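Local structure of Beta/gamma crystallin domain-containing protein 1 (Homo sapiens, 3CW3) at residues C42-E52 against V88-V96; L63-I71 against E80-V88. The protein may suppress malignant melanoma, perhaps through interactions with the cytoskeleton, and is present here as one beta/gamma-crystallin domain of a longer chain. One frame throughout, in Å; residues are numbered along the deposited sequence.

Both contacts belong to the second Greek key of this beta/gamma-crystallin domain. Contact 1 pairs two strands of the three-stranded sheet. In contact 2 the later part of the long connection to strand 91-95 folds back on the end of strand 61-66, in the other sheet, and the residues that follow it. Their centres are about 16 Å apart, on opposite sides of the chain centre, yet the two touch. Leu45 CD1 meets Leu65 CD1 at 3.8 Å, between the sheets. Glu47 CB lies 3.6 Å from Trp69 CD2, where the chain turns its corner. Val88 belongs to both contacts, and water 2 links its O to Glu47 O. A glycerol, probably from the crystallisation liquor, is bound by Ser66 O and Gly67 O of contact 2.

Contact 1 (C42-E52 against V88-V96); sequences CWILYEQPNFE and VIGSIRHVV
Ser91 places its hydroxyl between its own N and carbonyl carbon (chi1 49°), which turns OG toward the backbone of 48-51. Ser91 OG donates to Gln48 O at 2.7 Å and accepts from Phe51 N at 2.9 Å. Two bonds thus grip this buried hydroxyl and tie down the folded hairpin, a hallmark of the beta/gamma-crystallin Greek key. Arg93 sends CG opposite the backbone N (chi1 -171°), and its chain bends at chi2. Arg93 CD therefore sits over the centre of the Phe51 ring, 3.6 Å from the centroid, as a CH-pi contact. Ile92 O comes to the edge of that ring, 3.3 Å from Phe51 CE2. The Tyr46 ring is held between Phe51 CA and Ile44 CG2, on opposite faces. On the other side of the sheet, the six-membered ring of Trp43 and the His94 ring form an offset stack, with centroids 4.3 Å apart. Ile92 CG2 packs 3.5 Å from Trp43 CE3. The strands pair antiparallel, with Ile44 and Arg93 bonded to each other both ways. Gly90 and Ser91 both face Tyr46 in a classic beta bulge; Gly90 N bonds Tyr46 O at 2.7 Å, and Ser91 N does so weakly. Arg93 NH1 forms a salt bridge with Asp21. Strand 42-46 runs between 91-95 and 55-58, and Trp43 and Ile92 reach Val3 and Ile5 of strand 2-6 in the opposing sheet.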
loop_
_atom_site.group_PDB
_atom_site.type_symbol
_atom_site.label_atom_id
_atom_site.label_comp_id
_atom_site.label_asym_id
_atom_site.label_seq_id
_atom_site.Cartn_x
_atom_site.Cartn_y
_atom_site.Cartn_z
ATOM N N CYS A 42 7.552 10.544 -4.749
ATOM C CA CYS A 42 7.259 10.181 -3.373
ATOM C C CYS A 42 5.759 9.978 -3.251
ATOM O O CYS A 42 4.972 10.659 -3.914
ATOM C CB CYS A 42 7.726 11.281 -2.419
ATOM S SG CYS A 42 9.509 11.606 -2.516
ATOM N N TRP A 43 5.365 9.039 -2.404
ATOM C CA TRP A 43 3.954 8.737 -2.231
ATOM C C TRP A 43 3.611 8.419 -0.792
ATOM O O TRP A 43 4.490 8.180 0.028
ATOM C CB TRP A 43 3.573 7.532 -3.090
ATOM C CG TRP A 43 3.836 7.725 -4.544
ATOM C CD1 TRP A 43 5.048 7.686 -5.178
ATOM C CD2 TRP A 43 2.865 8.018 -5.547
ATOM N NE1 TRP A 43 4.885 7.939 -6.522
ATOM C CE2 TRP A 43 3.554 8.147 -6.774
ATOM C CE3 TRP A 43 1.473 8.189 -5.530
ATOM C CZ2 TRP A 43 2.899 8.439 -7.973
ATOM C CZ3 TRP A 43 0.822 8.479 -6.726
ATOM C CH2 TRP A 43 1.536 8.601 -7.929
ATOM N N ILE A 44 2.318 8.420 -0.496
ATOM C CA ILE A 44 1.847 8.078 0.834
ATOM C C ILE A 44 0.658 7.143 0.685
ATOM O O ILE A 44 -0.296 7.455 -0.029
ATOM C CB ILE A 44 1.362 9.302 1.630
ATOM C CG1 ILE A 44 2.464 10.360 1.719
ATOM C CG2 ILE A 44 0.962 8.858 3.037
ATOM C CD1 ILE A 44 1.973 11.674 2.269
ATOM N N LEU A 45 0.718 5.998 1.353
ATOM C CA LEU A 45 -0.383 5.051 1.311
ATOM C C LEU A 45 -1.179 5.297 2.587
ATOM O O LEU A 45 -0.607 5.330 3.678
ATOM C CB LEU A 45 0.129 3.611 1.299
ATOM C CG LEU A 45 1.130 3.211 0.214
ATOM C CD1 LEU A 45 1.454 1.735 0.377
ATOM C CD2 LEU A 45 0.551 3.477 -1.169
ATOM N N TYR A 46 -2.484 5.502 2.449
ATOM C CA TYR A 46 -3.335 5.739 3.609
ATOM C C TYR A 46 -4.297 4.586 3.852
ATOM O O TYR A 46 -4.779 3.947 2.915
ATOM C CB TYR A 46 -4.145 7.024 3.443
ATOM C CG TYR A 46 -3.358 8.299 3.647
ATOM C CD1 TYR A 46 -2.828 9.001 2.567
ATOM C CD2 TYR A 46 -3.177 8.825 4.926
ATOM C CE1 TYR A 46 -2.141 10.208 2.757
ATOM C CE2 TYR A 46 -2.494 10.020 5.125
ATOM C CZ TYR A 46 -1.983 10.709 4.043
ATOM O OH TYR A 46 -1.342 11.910 4.253
ATOM N N GLU A 47 -4.580 4.339 5.124
ATOM C CA GLU A 47 -5.487 3.279 5.530
ATOM C C GLU A 47 -6.935 3.578 5.138
ATOM O O GLU A 47 -7.701 2.668 4.826
ATOM C CB GLU A 47 -5.390 3.092 7.044
ATOM C CG GLU A 47 -6.523 2.298 7.657
ATOM C CD GLU A 47 -6.489 2.327 9.173
ATOM O OE1 GLU A 47 -6.144 3.387 9.744
ATOM O OE2 GLU A 47 -6.820 1.297 9.790
ATOM N N GLN A 48 -7.304 4.853 5.147
ATOM C CA GLN A 48 -8.672 5.240 4.819
ATOM C C GLN A 48 -8.761 6.219 3.658
ATOM O O GLN A 48 -7.779 6.864 3.302
ATOM C CB GLN A 48 -9.337 5.859 6.051
ATOM C CG GLN A 48 -9.152 5.026 7.309
ATOM C CD GLN A 48 -9.914 5.577 8.493
ATOM O OE1 GLN A 48 -9.820 6.761 8.811
ATOM N NE2 GLN A 48 -10.672 4.713 9.158
ATOM N N PRO A 49 -9.952 6.332 3.043
ATOM C CA PRO A 49 -10.145 7.250 1.920
ATOM C C PRO A 49 -9.900 8.695 2.346
ATOM O O PRO A 49 -9.919 9.015 3.533
ATOM C CB PRO A 49 -11.600 7.008 1.522
ATOM C CG PRO A 49 -11.811 5.569 1.873
ATOM C CD PRO A 49 -11.140 5.481 3.230
ATOM N N ASN A 50 -9.665 9.559 1.365
ATOM C CA ASN A 50 -9.429 10.972 1.613
ATOM C C ASN A 50 -8.198 11.267 2.467
ATOM O O ASN A 50 -8.167 12.241 3.223
ATOM C CB ASN A 50 -10.682 11.599 2.227
ATOM C CG ASN A 50 -11.886 11.473 1.309
ATOM O OD1 ASN A 50 -11.837 11.888 0.152
ATOM N ND2 ASN A 50 -12.964 10.889 1.814
ATOM N N PHE A 51 -7.192 10.408 2.336
ATOM C CA PHE A 51 -5.922 10.572 3.026
ATOM C C PHE A 51 -6.040 10.712 4.542
ATOM O O PHE A 51 -5.500 11.643 5.139
ATOM C CB PHE A 51 -5.205 11.778 2.411
ATOM C CG PHE A 51 -5.351 11.851 0.909
ATOM C CD1 PHE A 51 -6.091 12.872 0.312
ATOM C CD2 PHE A 51 -4.798 10.864 0.097
ATOM C CE1 PHE A 51 -6.282 12.906 -1.069
ATOM C CE2 PHE A 51 -4.980 10.887 -1.284
ATOM C CZ PHE A 51 -5.726 11.912 -1.869
ATOM N N GLU A 52 -6.738 9.764 5.158
ATOM C CA GLU A 52 -6.944 9.759 6.601
ATOM C C GLU A 52 -6.507 8.414 7.166
ATOM O O GLU A 52 -6.275 7.469 6.413
ATOM C CB GLU A 52 -8.428 9.967 6.924
ATOM C CG GLU A 52 -9.014 11.288 6.456
ATOM C CD GLU A 52 -8.395 12.476 7.159
ATOM O OE1 GLU A 52 -8.025 12.341 8.345
ATOM O OE2 GLU A 52 -8.290 13.551 6.536
ATOM N N VAL A 88 -5.755 -3.881 2.079
ATOM C CA VAL A 88 -6.685 -2.836 1.680
ATOM C C VAL A 88 -6.042 -1.460 1.828
ATOM O O VAL A 88 -5.511 -1.119 2.888
ATOM C CB VAL A 88 -7.981 -2.873 2.521
ATOM C CG1 VAL A 88 -8.874 -1.692 2.152
ATOM C CG2 VAL A 88 -8.722 -4.187 2.283
ATOM N N ILE A 89 -6.083 -0.681 0.753
ATOM C CA ILE A 89 -5.531 0.669 0.755
ATOM C C ILE A 89 -6.699 1.646 0.639
ATOM O O ILE A 89 -7.543 1.512 -0.253
ATOM C CB ILE A 89 -4.554 0.879 -0.431
ATOM C CG1 ILE A 89 -3.383 -0.099 -0.323
ATOM C CG2 ILE A 89 -4.032 2.309 -0.434
ATOM C CD1 ILE A 89 -2.413 -0.027 -1.492
ATOM N N GLY A 90 -6.751 2.619 1.547
ATOM C CA GLY A 90 -7.832 3.593 1.540
ATOM C C GLY A 90 -7.679 4.691 0.503
ATOM O O GLY A 90 -8.640 5.080 -0.157
ATOM N N SER A 91 -6.466 5.204 0.369
ATOM C CA SER A 91 -6.189 6.262 -0.590
ATOM C C SER A 91 -4.691 6.366 -0.801
ATOM O O SER A 91 -3.904 5.934 0.044
ATOM C CB SER A 91 -6.764 7.601 -0.098
ATOM O OG SER A 91 -6.406 7.864 1.250
ATOM N N ILE A 92 -4.304 6.924 -1.940
ATOM C CA ILE A 92 -2.900 7.076 -2.288
ATOM C C ILE A 92 -2.641 8.533 -2.647
ATOM O O ILE A 92 -3.290 9.092 -3.539
ATOM C CB ILE A 92 -2.533 6.154 -3.483
ATOM C CG1 ILE A 92 -2.645 4.689 -3.045
ATOM C CG2 ILE A 92 -1.145 6.479 -3.999
ATOM C CD1 ILE A 92 -2.355 3.670 -4.148
ATOM N N ARG A 93 -1.700 9.145 -1.935
ATOM C CA ARG A 93 -1.356 10.538 -2.164
ATOM C C ARG A 93 -0.075 10.670 -2.977
ATOM O O ARG A 93 0.953 10.069 -2.658
ATOM C CB ARG A 93 -1.192 11.261 -0.824
ATOM C CG ARG A 93 -1.046 12.776 -0.937
ATOM C CD ARG A 93 -2.405 13.464 -1.073
ATOM N NE ARG A 93 -2.288 14.912 -0.901
ATOM C CZ ARG A 93 -1.847 15.753 -1.835
ATOM N NH1 ARG A 93 -1.483 15.301 -3.031
ATOM N NH2 ARG A 93 -1.753 17.049 -1.564
ATOM N N HIS A 94 -0.155 11.471 -4.031
ATOM C CA HIS A 94 0.967 11.730 -4.922
ATOM C C HIS A 94 1.679 12.970 -4.387
ATOM O O HIS A 94 1.187 14.091 -4.530
ATOM C CB HIS A 94 0.429 11.960 -6.342
ATOM C CG HIS A 94 1.484 12.260 -7.359
ATOM N ND1 HIS A 94 2.780 11.807 -7.249
ATOM C CD2 HIS A 94 1.418 12.932 -8.534
ATOM C CE1 HIS A 94 3.467 12.185 -8.312
ATOM N NE2 HIS A 94 2.664 12.868 -9.107
ATOM N N VAL A 95 2.831 12.762 -3.752
ATOM C CA VAL A 95 3.583 13.868 -3.178
ATOM C C VAL A 95 4.243 14.745 -4.235
ATOM O O VAL A 95 5.221 14.349 -4.874
ATOM C CB VAL A 95 4.653 13.360 -2.193
ATOM C CG1 VAL A 95 5.387 14.537 -1.571
ATOM C CG2 VAL A 95 3.993 12.517 -1.109
ATOM N N VAL A 96 3.680 15.939 -4.401
ATOM C CA VAL A 96 4.146 16.934 -5.361
ATOM C C VAL A 96 3.979 16.433 -6.796
ATOM O O VAL A 96 3.537 15.275 -6.965
ATOM C CB VAL A 96 5.625 17.310 -5.093
ATOM C CG1 VAL A 96 6.069 18.426 -6.022
ATOM C CG2 VAL A 96 5.781 17.752 -3.645
ATOM O OXT VAL A 96 4.275 17.201 -7.736
HETATM O O HOH W 1 6.073 12.220 -6.750
HETATM O O HOH W 2 -7.564 0.107 4.442
#

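Contact 2 (L63-I71 against E80-V88); sequences LELSGLWGI and EAESDKPVV
Leu65 meets Val87 where the loop 80-88 folds back past the end of strand 61-66 in the second Greek key. Nearly all of this crossing is packing and water bridges; one direct hydrogen bond joins the two segments, from Trp69, in what is probably the tryptophan corner of the domain. Leu65 O lies 3.9 Å from Val87 CG2. The same methyl reaches Ser66 CA, and Val87 also packs on Ile34 of the neighbouring strand 33-40. Ser66 is flanked by two glutamates. Glu80 CG touches Ser66 O at 3.3 Å, and Glu82 CG lies alongside Ser66 CB and OG. Water 3 joins Ser66 OG to Glu82 OE2, to which it donates. Gly67 passes close to the loop backbone: its CA makes a CA-H...O contact with Ala81 O at 3.1 Å. Water 4 accepts from both Gly67 N and Ser83 N. Water 6 accepts from Leu68 N and lies close to Ala81 O and Glu80 OE2. Leu68 CD2 then packs against Ser83, 3.8 Å from Ser83 OG. Ser83 OG stands opposite its own backbone N (chi1 165°) and accepts from Lys85 N at 3.1 Å, which makes an ST turn. Trp69 comes last, its ring also packed on Glu47, His54 and Ile56. Its indole N-H points at the loop carbonyl: Trp69 NE1 donates to Val88 O at 2.9 Å, almost straight at 171°, with the oxygen in the ring plane.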
loop_
_atom_site.group_PDB
_atom_site.type_symbol
_atom_site.label_atom_id
_atom_site.label_comp_id
_atom_site.label_asym_id
_atom_site.label_seq_id
_atom_site.Cartn_x
_atom_site.Cartn_y
_atom_site.Cartn_z
ATOM N N LEU A 63 8.562 -2.302 -1.957
ATOM C CA LEU A 63 8.113 -2.737 -0.643
ATOM C C LEU A 63 7.063 -3.825 -0.790
ATOM O O LEU A 63 6.029 -3.627 -1.428
ATOM C CB LEU A 63 7.516 -1.566 0.142
ATOM C CG LEU A 63 6.939 -1.913 1.524
ATOM C CD1 LEU A 63 8.044 -2.380 2.458
ATOM C CD2 LEU A 63 6.252 -0.693 2.103
ATOM N N GLU A 64 7.338 -4.987 -0.214
ATOM C CA GLU A 64 6.379 -6.076 -0.267
ATOM C C GLU A 64 5.443 -5.815 0.902
ATOM O O GLU A 64 5.806 -6.031 2.058
ATOM C CB GLU A 64 7.079 -7.424 -0.106
ATOM C CG GLU A 64 6.145 -8.615 -0.208
ATOM C CD GLU A 64 6.892 -9.934 -0.250
ATOM O OE1 GLU A 64 7.634 -10.170 -1.228
ATOM O OE2 GLU A 64 6.740 -10.734 0.698
ATOM N N LEU A 65 4.247 -5.326 0.598
ATOM C CA LEU A 65 3.274 -5.011 1.633
ATOM C C LEU A 65 2.366 -6.180 1.963
ATOM O O LEU A 65 1.944 -6.927 1.081
ATOM C CB LEU A 65 2.413 -3.816 1.215
ATOM C CG LEU A 65 2.348 -2.643 2.195
ATOM C CD1 LEU A 65 1.201 -1.732 1.802
ATOM C CD2 LEU A 65 2.160 -3.144 3.612
ATOM N N SER A 66 2.061 -6.312 3.248
ATOM C CA SER A 66 1.200 -7.373 3.748
ATOM C C SER A 66 0.814 -7.019 5.180
ATOM O O SER A 66 1.273 -6.010 5.727
ATOM C CB SER A 66 1.951 -8.703 3.755
ATOM O OG SER A 66 3.025 -8.658 4.685
ATOM N N GLY A 67 -0.028 -7.855 5.780
ATOM C CA GLY A 67 -0.440 -7.636 7.152
ATOM C C GLY A 67 -1.644 -6.736 7.324
ATOM O O GLY A 67 -2.314 -6.372 6.352
ATOM N N LEU A 68 -1.919 -6.378 8.575
ATOM C CA LEU A 68 -3.046 -5.514 8.898
ATOM C C LEU A 68 -2.524 -4.198 9.467
ATOM O O LEU A 68 -1.483 -4.167 10.128
ATOM C CB LEU A 68 -3.956 -6.197 9.924
ATOM C CG LEU A 68 -4.475 -7.591 9.549
ATOM C CD1 LEU A 68 -5.115 -8.243 10.768
ATOM C CD2 LEU A 68 -5.471 -7.482 8.399
ATOM N N TRP A 69 -3.254 -3.117 9.211
ATOM C CA TRP A 69 -2.866 -1.797 9.693
ATOM C C TRP A 69 -2.800 -1.753 11.220
ATOM O O TRP A 69 -3.477 -2.520 11.906
ATOM C CB TRP A 69 -3.853 -0.734 9.196
ATOM C CG TRP A 69 -3.819 -0.486 7.707
ATOM C CD1 TRP A 69 -4.588 -1.092 6.751
ATOM C CD2 TRP A 69 -2.975 0.445 7.011
ATOM N NE1 TRP A 69 -4.277 -0.596 5.504
ATOM C CE2 TRP A 69 -3.291 0.349 5.635
ATOM C CE3 TRP A 69 -1.983 1.350 7.416
ATOM C CZ2 TRP A 69 -2.652 1.128 4.662
ATOM C CZ3 TRP A 69 -1.347 2.124 6.450
ATOM C CH2 TRP A 69 -1.685 2.008 5.088
ATOM N N GLY A 70 -1.979 -0.852 11.746
ATOM C CA GLY A 70 -1.857 -0.728 13.185
ATOM C C GLY A 70 -0.920 -1.740 13.814
ATOM O O GLY A 70 -0.099 -2.362 13.136
ATOM N N ILE A 71 -1.062 -1.919 15.123
ATOM C CA ILE A 71 -0.210 -2.830 15.867
ATOM C C ILE A 71 -0.958 -3.992 16.517
ATOM O O ILE A 71 -1.984 -3.798 17.167
ATOM C CB ILE A 71 0.562 -2.054 16.966
ATOM C CG1 ILE A 71 1.495 -1.030 16.311
ATOM C CG2 ILE A 71 1.356 -3.017 17.852
ATOM C CD1 ILE A 71 2.517 -1.643 15.370
ATOM N N GLU A 80 6.483 -8.804 9.476
ATOM C CA GLU A 80 5.105 -8.338 9.391
ATOM C C GLU A 80 4.225 -9.587 9.345
ATOM O O GLU A 80 4.466 -10.491 8.543
ATOM C CB GLU A 80 4.910 -7.507 8.119
ATOM C CG GLU A 80 3.559 -6.810 7.997
ATOM C CD GLU A 80 3.305 -5.797 9.108
ATOM O OE1 GLU A 80 4.280 -5.304 9.713
ATOM O OE2 GLU A 80 2.124 -5.486 9.367
ATOM N N ALA A 81 3.217 -9.641 10.211
ATOM C CA ALA A 81 2.323 -10.792 10.266
ATOM C C ALA A 81 1.297 -10.769 9.145
ATOM O O ALA A 81 0.411 -9.919 9.118
ATOM C CB ALA A 81 1.611 -10.843 11.616
ATOM N N GLU A 82 1.416 -11.718 8.226
ATOM C CA GLU A 82 0.492 -11.803 7.107
ATOM C C GLU A 82 -0.919 -12.167 7.564
ATOM O O GLU A 82 -1.127 -12.646 8.681
ATOM C CB GLU A 82 1.012 -12.820 6.085
ATOM C CG GLU A 82 2.202 -12.289 5.290
ATOM C CD GLU A 82 2.902 -13.350 4.459
ATOM O OE1 GLU A 82 2.226 -14.289 3.984
ATOM O OE2 GLU A 82 4.132 -13.232 4.266
ATOM N N SER A 83 -1.886 -11.916 6.690
ATOM C CA SER A 83 -3.284 -12.199 6.966
ATOM C C SER A 83 -3.924 -12.786 5.714
ATOM O O SER A 83 -3.413 -12.602 4.613
ATOM C CB SER A 83 -4.008 -10.908 7.348
ATOM O OG SER A 83 -5.410 -11.075 7.300
ATOM N N ASP A 84 -5.039 -13.488 5.885
ATOM C CA ASP A 84 -5.745 -14.076 4.753
ATOM C C ASP A 84 -6.529 -13.004 4.005
ATOM O O ASP A 84 -6.878 -13.175 2.839
ATOM C CB ASP A 84 -6.702 -15.165 5.238
ATOM C CG ASP A 84 -5.971 -16.356 5.810
ATOM O OD1 ASP A 84 -5.246 -17.025 5.045
ATOM O OD2 ASP A 84 -6.109 -16.618 7.023
ATOM N N LYS A 85 -6.804 -11.890 4.674
ATOM C CA LYS A 85 -7.556 -10.820 4.031
ATOM C C LYS A 85 -6.666 -9.972 3.127
ATOM O O LYS A 85 -5.573 -9.566 3.519
ATOM C CB LYS A 85 -8.261 -9.963 5.092
ATOM C CG LYS A 85 -9.764 -10.268 5.179
ATOM C CD LYS A 85 -10.409 -9.874 6.504
ATOM C CE LYS A 85 -10.087 -10.877 7.606
ATOM N NZ LYS A 85 -8.672 -10.764 8.089
ATOM N N PRO A 86 -7.112 -9.719 1.886
ATOM C CA PRO A 86 -6.327 -8.914 0.946
ATOM C C PRO A 86 -5.935 -7.576 1.557
ATOM O O PRO A 86 -6.680 -7.007 2.355
ATOM C CB PRO A 86 -7.277 -8.735 -0.237
ATOM C CG PRO A 86 -8.082 -9.999 -0.210
ATOM C CD PRO A 86 -8.375 -10.160 1.266
ATOM N N VAL A 87 -4.757 -7.084 1.195
ATOM C CA VAL A 87 -4.308 -5.795 1.698
ATOM C C VAL A 87 -5.297 -4.753 1.191
ATOM O O VAL A 87 -5.657 -4.754 0.014
ATOM C CB VAL A 87 -2.895 -5.446 1.168
ATOM C CG1 VAL A 87 -2.574 -3.980 1.448
ATOM C CG2 VAL A 87 -1.860 -6.344 1.828
ATOM N N VAL A 88 -5.755 -3.881 2.079
ATOM C CA VAL A 88 -6.685 -2.836 1.680
ATOM C C VAL A 88 -6.042 -1.460 1.828
ATOM O O VAL A 88 -5.511 -1.119 2.888
ATOM C CB VAL A 88 -7.981 -2.873 2.521
ATOM C CG1 VAL A 88 -8.874 -1.692 2.152
ATOM C CG2 VAL A 88 -8.722 -4.187 2.283
HETATM O O HOH W 3 4.840 -10.752 4.377
HETATM O O HOH W 4 -1.285 -9.760 4.613
HETATM O O HOH W 5 -3.651 -8.408 5.014
HETATM O O HOH W 6 0.256 -7.376 10.228
#